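Long-range contacts in isocitrate dehydrogenase [NAD] subunit 2 (Saccharomyces cerevisiae, PDB 3BLX), which catalyses, as part of an octamer with subunit 1, the NAD-dependent oxidative decarboxylation of isocitrate to 2-oxoglutarate in the mitochondrial citric acid cycle, and also binds RNA: residues B[112-117]-B[263-268]; B[133-138]-B[249-254]. All blocks are in the same frame, centred on the assembly; numbering follows the deposited sequence.

Contact 1 (B[112-117]-B[263-268]); sequences NVRPAK and GLTPSA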
ATOM      1  N   ASN B 112      35.948  32.107  -7.831  1.00 27.51           N
ATOM      2  CA  ASN B 112      36.803  30.933  -7.908  1.00 30.66           C
ATOM      3  C   ASN B 112      37.530  30.968  -9.250  1.00 28.86           C
ATOM      4  O   ASN B 112      36.888  30.950 -10.282  1.00 26.66           O
ATOM      5  CB  ASN B 112      35.955  29.655  -7.780  1.00 42.09           C
ATOM      6  CG  ASN B 112      36.788  28.376  -7.756  1.00 45.76           C
ATOM      7  OD1 ASN B 112      36.725  27.555  -8.673  1.00 45.48           O
ATOM      8  ND2 ASN B 112      37.569  28.204  -6.705  1.00 54.68           N
ATOM      9  N   VAL B 113      38.861  31.040  -9.229  1.00 35.56           N
ATOM     10  CA  VAL B 113      39.653  31.079 -10.454  1.00 31.54           C
ATOM     11  C   VAL B 113      40.234  29.714 -10.761  1.00 30.54           C
ATOM     12  O   VAL B 113      40.937  29.159  -9.945  1.00 34.85           O
ATOM     13  CB  VAL B 113      40.771  32.077 -10.327  1.00 34.45           C
ATOM     14  CG1 VAL B 113      41.558  32.148 -11.619  1.00 35.89           C
ATOM     15  CG2 VAL B 113      40.182  33.426  -9.945  1.00 37.10           C
ATOM     16  N   ARG B 114      39.910  29.165 -11.926  1.00 33.29           N
ATOM     17  CA  ARG B 114      40.316  27.809 -12.297  1.00 29.79           C
ATOM     18  C   ARG B 114      41.011  27.769 -13.644  1.00 38.46           C
ATOM     19  O   ARG B 114      40.335  27.688 -14.677  1.00 40.87           O
ATOM     20  CB  ARG B 114      39.094  26.899 -12.397  1.00 45.26           C
ATOM     21  CG  ARG B 114      38.657  26.266 -11.109  1.00 36.63           C
ATOM     22  CD  ARG B 114      39.383  24.980 -10.878  1.00 34.22           C
ATOM     23  NE  ARG B 114      38.461  23.942 -10.432  1.00 43.59           N
ATOM     24  CZ  ARG B 114      38.268  22.785 -11.057  1.00 25.46           C
ATOM     25  NH1 ARG B 114      38.938  22.484 -12.147  1.00 28.88           N
ATOM     26  NH2 ARG B 114      37.406  21.918 -10.577  1.00 49.54           N
ATOM     27  N   PRO B 115      42.364  27.805 -13.641  1.00 49.56           N
ATOM     28  CA  PRO B 115      43.219  27.645 -14.826  1.00 40.55           C
ATOM     29  C   PRO B 115      43.271  26.197 -15.258  1.00 31.55           C
ATOM     30  O   PRO B 115      43.322  25.343 -14.400  1.00 44.91           O
ATOM     31  CB  PRO B 115      44.600  28.026 -14.305  1.00 24.46           C
ATOM     32  CG  PRO B 115      44.357  28.774 -13.057  1.00 43.94           C
ATOM     33  CD  PRO B 115      43.167  28.138 -12.457  1.00 39.70           C
ATOM     34  N   ALA B 116      43.237  25.915 -16.553  1.00 31.75           N
ATOM     35  CA  ALA B 116      43.568  24.575 -17.023  1.00 43.79           C
ATOM     36  C   ALA B 116      44.586  24.631 -18.165  1.00 40.36           C
ATOM     37  O   ALA B 116      44.207  24.900 -19.292  1.00 34.62           O
ATOM     38  CB  ALA B 116      42.321  23.833 -17.451  1.00 28.22           C
ATOM     39  N   LYS B 117      45.870  24.404 -17.860  1.00 49.75           N
ATOM     40  CA  LYS B 117      46.919  24.467 -18.881  1.00 50.26           C
ATOM     41  C   LYS B 117      47.573  23.117 -19.152  1.00 42.86           C
ATOM     42  O   LYS B 117      47.752  22.320 -18.240  1.00 48.97           O
ATOM     43  CB  LYS B 117      47.969  25.542 -18.561  1.00 35.07           C
ATOM     44  CG  LYS B 117      48.767  25.982 -19.807  1.00 63.75           C
ATOM     45  CD  LYS B 117      49.669  27.205 -19.584  1.00 66.30           C
ATOM     46  CE  LYS B 117      51.023  26.850 -18.963  1.00 93.04           C
ATOM     47  NZ  LYS B 117      51.904  28.050 -18.741  1.00 79.54           N
ATOM     48  N   GLY B 263      44.010  16.164 -11.113  1.00 36.57           N
ATOM     49  CA  GLY B 263      45.299  15.927 -10.490  1.00 38.39           C
ATOM     50  C   GLY B 263      46.314  17.050 -10.572  1.00 46.63           C
ATOM     51  O   GLY B 263      47.144  17.209  -9.678  1.00 50.90           O
ATOM     52  N   LEU B 264      46.251  17.837 -11.640  1.00 39.90           N
ATOM     53  CA  LEU B 264      47.246  18.870 -11.839  1.00 41.54           C
ATOM     54  C   LEU B 264      46.647  20.270 -11.782  1.00 49.03           C
ATOM     55  O   LEU B 264      47.241  21.234 -12.272  1.00 59.14           O
ATOM     56  CB  LEU B 264      47.988  18.646 -13.167  1.00 46.29           C
ATOM     57  CG  LEU B 264      48.342  17.184 -13.441  1.00 61.51           C
ATOM     58  CD1 LEU B 264      48.873  17.004 -14.847  1.00 52.88           C
ATOM     59  CD2 LEU B 264      49.325  16.662 -12.401  1.00 53.16           C
ATOM     60  N   THR B 265      45.484  20.387 -11.160  1.00 47.84           N
ATOM     61  CA  THR B 265      44.722  21.624 -11.237  1.00 41.33           C
ATOM     62  C   THR B 265      44.768  22.484  -9.974  1.00 48.04           C
ATOM     63  O   THR B 265      44.400  22.037  -8.875  1.00 46.29           O
ATOM     64  CB  THR B 265      43.258  21.333 -11.591  1.00 59.04           C
ATOM     65  OG1 THR B 265      43.200  20.559 -12.797  1.00 66.39           O
ATOM     66  CG2 THR B 265      42.501  22.637 -11.779  1.00 45.43           C
ATOM     67  N   PRO B 266      45.219  23.729 -10.139  1.00 35.16           N
ATOM     68  CA  PRO B 266      45.268  24.794  -9.136  1.00 31.64           C
ATOM     69  C   PRO B 266      43.937  25.529  -9.116  1.00 41.55           C
ATOM     70  O   PRO B 266      43.197  25.490 -10.108  1.00 32.52           O
ATOM     71  CB  PRO B 266      46.335  25.756  -9.678  1.00 25.11           C
ATOM     72  CG  PRO B 266      46.716  25.240 -11.023  1.00 36.18           C
ATOM     73  CD  PRO B 266      45.772  24.163 -11.427  1.00 31.06           C
ATOM     74  N   SER B 267      43.648  26.206  -8.012  1.00 27.69           N
ATOM     75  CA  SER B 267      42.442  26.986  -7.920  1.00 35.44           C
ATOM     76  C   SER B 267      42.638  28.087  -6.904  1.00 46.83           C
ATOM     77  O   SER B 267      43.413  27.947  -5.951  1.00 42.11           O
ATOM     78  CB  SER B 267      41.234  26.109  -7.552  1.00 53.22           C
ATOM     79  OG  SER B 267      40.976  26.112  -6.157  1.00 62.57           O
ATOM     80  N   ALA B 268      41.942  29.190  -7.129  1.00 40.16           N
ATOM     81  CA  ALA B 268      42.035  30.323  -6.256  1.00 35.62           C
ATOM     82  C   ALA B 268      40.629  30.717  -5.835  1.00 51.59           C
ATOM     83  O   ALA B 268      39.694  30.687  -6.634  1.00 44.49           O
ATOM     84  CB  ALA B 268      42.708  31.444  -6.956  1.00 25.22           C
TER

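Contact 2 (B[133-138]-B[249-254]); sequences LIRENT and ILSDLN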
ATOM      1  N   LEU B 133      38.917  29.999 -16.368  1.00 40.00           N
ATOM      2  CA  LEU B 133      37.503  30.148 -16.027  1.00 26.59           C
ATOM      3  C   LEU B 133      37.302  30.785 -14.648  1.00 27.34           C
ATOM      4  O   LEU B 133      37.839  30.312 -13.665  1.00 33.61           O
ATOM      5  CB  LEU B 133      36.806  28.798 -16.079  1.00 32.79           C
ATOM      6  CG  LEU B 133      35.307  28.802 -15.748  1.00 37.51           C
ATOM      7  CD1 LEU B 133      34.556  29.650 -16.735  1.00 41.12           C
ATOM      8  CD2 LEU B 133      34.718  27.408 -15.721  1.00 27.24           C
ATOM      9  N   ILE B 134      36.550  31.874 -14.580  1.00 20.01           N
ATOM     10  CA  ILE B 134      36.197  32.463 -13.302  1.00 22.89           C
ATOM     11  C   ILE B 134      34.707  32.175 -13.050  1.00 33.40           C
ATOM     12  O   ILE B 134      33.855  32.469 -13.875  1.00 36.28           O
ATOM     13  CB  ILE B 134      36.452  33.983 -13.260  1.00 26.42           C
ATOM     14  CG1 ILE B 134      37.938  34.288 -13.107  1.00 37.31           C
ATOM     15  CG2 ILE B 134      35.794  34.592 -12.063  1.00 34.88           C
ATOM     16  CD1 ILE B 134      38.716  34.118 -14.333  1.00 37.67           C
ATOM     17  N   ARG B 135      34.382  31.574 -11.916  1.00 35.71           N
ATOM     18  CA  ARG B 135      32.996  31.277 -11.629  1.00 31.64           C
ATOM     19  C   ARG B 135      32.538  31.925 -10.323  1.00 31.02           C
ATOM     20  O   ARG B 135      33.328  32.087  -9.407  1.00 23.60           O
ATOM     21  CB  ARG B 135      32.772  29.772 -11.638  1.00 28.65           C
ATOM     22  CG  ARG B 135      32.901  29.120 -10.303  1.00 38.57           C
ATOM     23  CD  ARG B 135      31.779  28.064 -10.131  1.00 54.75           C
ATOM     24  NE  ARG B 135      31.987  27.191  -8.973  1.00 56.56           N
ATOM     25  CZ  ARG B 135      32.979  26.305  -8.862  1.00 74.00           C
ATOM     26  NH1 ARG B 135      33.874  26.149  -9.837  1.00 54.87           N
ATOM     27  NH2 ARG B 135      33.089  25.569  -7.767  1.00 89.91           N
ATOM     28  N   GLU B 136      31.262  32.323 -10.261  1.00 32.00           N
ATOM     29  CA  GLU B 136      30.681  32.890  -9.041  1.00 36.38           C
ATOM     30  C   GLU B 136      30.541  31.802  -7.945  1.00 41.38           C
ATOM     31  O   GLU B 136      30.265  30.647  -8.244  1.00 20.83           O
ATOM     32  CB  GLU B 136      29.325  33.510  -9.385  1.00 42.99           C
ATOM     33  CG  GLU B 136      28.965  34.772  -8.603  1.00 49.81           C
ATOM     34  CD  GLU B 136      28.500  34.502  -7.178  1.00 66.51           C
ATOM     35  OE1 GLU B 136      28.012  33.385  -6.903  1.00 57.49           O
ATOM     36  OE2 GLU B 136      28.617  35.414  -6.330  1.00 63.07           O
ATOM     37  N   ASN B 137      30.758  32.160  -6.685  1.00 41.97           N
ATOM     38  CA  ASN B 137      30.728  31.175  -5.602  1.00 51.62           C
ATOM     39  C   ASN B 137      29.663  31.387  -4.510  1.00 57.91           C
ATOM     40  O   ASN B 137      29.368  30.475  -3.736  1.00 60.12           O
ATOM     41  CB  ASN B 137      32.099  31.088  -4.936  1.00 56.00           C
ATOM     42  CG  ASN B 137      32.844  29.823  -5.290  1.00 66.97           C
ATOM     43  OD1 ASN B 137      32.306  28.910  -5.926  1.00 51.08           O
ATOM     44  ND2 ASN B 137      34.097  29.756  -4.867  1.00 73.41           N
ATOM     45  N   THR B 138      29.112  32.595  -4.459  1.00 49.78           N
ATOM     46  CA  THR B 138      28.161  33.019  -3.442  1.00 49.54           C
ATOM     47  C   THR B 138      26.789  32.344  -3.571  1.00 59.37           C
ATOM     48  O   THR B 138      26.366  31.552  -2.729  1.00 47.68           O
ATOM     49  CB  THR B 138      27.949  34.553  -3.524  1.00 50.99           C
ATOM     50  OG1 THR B 138      29.101  35.226  -3.000  1.00 63.03           O
ATOM     51  CG2 THR B 138      26.704  35.007  -2.750  1.00 65.58           C
ATOM     52  N   ILE B 249      30.614  22.331 -13.611  1.00 29.94           N
ATOM     53  CA  ILE B 249      30.703  21.508 -14.813  1.00 32.05           C
ATOM     54  C   ILE B 249      31.756  21.985 -15.820  1.00 40.63           C
ATOM     55  O   ILE B 249      32.519  21.191 -16.366  1.00 29.60           O
ATOM     56  CB  ILE B 249      29.351  21.485 -15.541  1.00 40.83           C
ATOM     57  CG1 ILE B 249      28.288  20.811 -14.676  1.00 42.03           C
ATOM     58  CG2 ILE B 249      29.455  20.795 -16.875  1.00 24.99           C
ATOM     59  CD1 ILE B 249      26.897  21.104 -15.153  1.00 40.38           C
ATOM     60  N   LEU B 250      31.790  23.285 -16.073  1.00 35.67           N
ATOM     61  CA  LEU B 250      32.747  23.831 -17.020  1.00 32.99           C
ATOM     62  C   LEU B 250      34.178  23.698 -16.544  1.00 31.69           C
ATOM     63  O   LEU B 250      35.039  23.283 -17.297  1.00 37.33           O
ATOM     64  CB  LEU B 250      32.431  25.285 -17.357  1.00 31.81           C
ATOM     65  CG  LEU B 250      31.157  25.444 -18.189  1.00 44.50           C
ATOM     66  CD1 LEU B 250      31.034  26.875 -18.695  1.00 35.14           C
ATOM     67  CD2 LEU B 250      31.139  24.436 -19.332  1.00 29.77           C
ATOM     68  N   SER B 251      34.448  24.053 -15.298  1.00 37.21           N
ATOM     69  CA  SER B 251      35.807  23.954 -14.804  1.00 31.22           C
ATOM     70  C   SER B 251      36.333  22.505 -14.785  1.00 34.56           C
ATOM     71  O   SER B 251      37.526  22.268 -15.022  1.00 42.59           O
ATOM     72  CB  SER B 251      35.952  24.638 -13.452  1.00 35.37           C
ATOM     73  OG  SER B 251      35.183  23.970 -12.487  1.00 48.06           O
ATOM     74  N   ASP B 252      35.451  21.541 -14.541  1.00 39.85           N
ATOM     75  CA  ASP B 252      35.847  20.124 -14.538  1.00 43.63           C
ATOM     76  C   ASP B 252      36.036  19.560 -15.954  1.00 34.65           C
ATOM     77  O   ASP B 252      36.802  18.631 -16.174  1.00 36.25           O
ATOM     78  CB  ASP B 252      34.838  19.269 -13.749  1.00 48.74           C
ATOM     79  CG  ASP B 252      35.205  19.121 -12.258  1.00 72.10           C
ATOM     80  OD1 ASP B 252      35.630  20.113 -11.612  1.00 52.89           O
ATOM     81  OD2 ASP B 252      35.047  17.995 -11.724  1.00 72.96           O
ATOM     82  N   LEU B 253      35.326  20.132 -16.908  1.00 33.11           N
ATOM     83  CA  LEU B 253      35.513  19.811 -18.308  1.00 31.39           C
ATOM     84  C   LEU B 253      36.837  20.398 -18.830  1.00 28.43           C
ATOM     85  O   LEU B 253      37.534  19.777 -19.605  1.00 23.55           O
ATOM     86  CB  LEU B 253      34.324  20.355 -19.094  1.00 31.98           C
ATOM     87  CG  LEU B 253      34.217  20.147 -20.586  1.00 26.83           C
ATOM     88  CD1 LEU B 253      32.768  20.130 -21.000  1.00 40.07           C
ATOM     89  CD2 LEU B 253      34.934  21.246 -21.276  1.00 34.33           C
ATOM     90  N   ASN B 254      37.178  21.596 -18.388  1.00 25.40           N
ATOM     91  CA  ASN B 254      38.460  22.195 -18.728  1.00 37.58           C
ATOM     92  C   ASN B 254      39.635  21.348 -18.227  1.00 37.21           C
ATOM     93  O   ASN B 254      40.610  21.123 -18.934  1.00 45.61           O
ATOM     94  CB  ASN B 254      38.546  23.648 -18.210  1.00 28.35           C
ATOM     95  CG  ASN B 254      37.590  24.594 -18.944  1.00 32.43           C
ATOM     96  OD1 ASN B 254      37.001  24.229 -19.973  1.00 29.64           O
ATOM     97  ND2 ASN B 254      37.438  25.812 -18.424  1.00 25.67           N
TER

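Contact 1 (B[112-117]-B[263-268])
Arg114 and Thr265 cross at about a right angle. The arginine's NH1 lies 3.6 Å from Thr265 CG2, and the methyl comes to the guanidinium obliquely. With OG1 of Thr265 placed beside the backbone N (chi1 -55°), the CG2 methyl is the branch that faces the arginine. OG1 itself turns to Ser255. The bend of Arg114 at chi2 (-88°) brings its CD to 4.0 Å from Ser267 CB. A further bend at chi3 turns the guanidinium. Its NH2 forms a salt bridge with Asp252 of helix 244-258, which joins a probable substrate ligand, Arg114, to a probable magnesium ligand.

Arg114 sits on strand 109-117, and Thr265 in the loop leading into the neighbouring antiparallel strand 266-271. Both strands belong to the central mixed sheet of the isocitrate/isopropylmalate dehydrogenase fold. Val113 and Ala268 form a hydrogen-bonded pair. Val113 N donates to Ala268 O at 2.7 Å, with the donor tilted 18° from the carbonyl plane. Ala268 N returns a bond to Val113 O at 3.0 Å, in the carbonyl plane. Their CB atoms meet at 3.9 Å on the same sheet face, where helix 296-309 covers Ala268 through Met304.

Pro115 brings its CD to 3.5 Å from Pro266 O. Pro266 packs in turn on Leu300, Ser301 and Met304 of that helix. Asn112 swings its amide toward the partner strand, and its ND2 is hydrogen-bonded to Asn269 OD1, one residue past Ala268.

Contact 2 (B[133-138]-B[249-254])
Leu133 makes the apolar part of this contact. Its CD2 methyl lies 3.5 Å from Leu250 CB, and the two leucine side chains cross at about a right angle. The same methyl sits 3.8 Å from Ser251 CB. In Leu133, chi1 at -180° points CG away from the backbone N, and chi2 of 62° leaves CD2 as the extended branch that reaches the helix. Leu250 extends the apolar patch to helix 221-230, where it packs on Ile221 and Val225.

Polar groups meet apolar ones at the other end of Leu133. Asn254 ND2 lies 3.8 Å from Leu133 CB, one turn of helix beyond Leu250.

The polar side chains approach each other without bonding directly. Arg135 NH1 stands 3.7 Å from Ser251 OG, which comes to the guanidinium obliquely. Each has a partner of its own. Ser251 OG is hydrogen-bonded to Gly247 O within its helix. Arg135 NH2 is hydrogen-bonded to Tyr142 OH and has a long, weak ion pair with Asp248. Asp252 OD1 is 6.5 Å from Arg135 NH1, too far for contact.

Strand 133-136 and helix 249-254 run nearly antiparallel, at 156°, with axes 9.3 Å apart. This is a helix laid on a sheet face beside the active site of the isocitrate/isopropylmalate dehydrogenase family, with Arg135 a probable substrate ligand and Asp248 and Asp252 probable magnesium ligands.

Overall arrangement
Both contacts are buried and reach the same sheet, through adjacent strands 109-117 and 130-136. Contact 1 joins two strands within the sheet. Contact 2 sets a helix against one face of it. Their chemistry differs accordingly: backbone hydrogen bonds carry the strand pair, while side-chain packing carries the helix contact. Helix 244-258 leads along the chain into strand 266-271, so the second segments also follow one another. The two meet at the Arg114–Asp252 salt bridge, and Arg114 N probably bonds to Leu133 O. Contact 1 touches no other chain. Contact 2 reaches subunit 1 on its helix side, where Leu253 packs on Ile246 of that subunit.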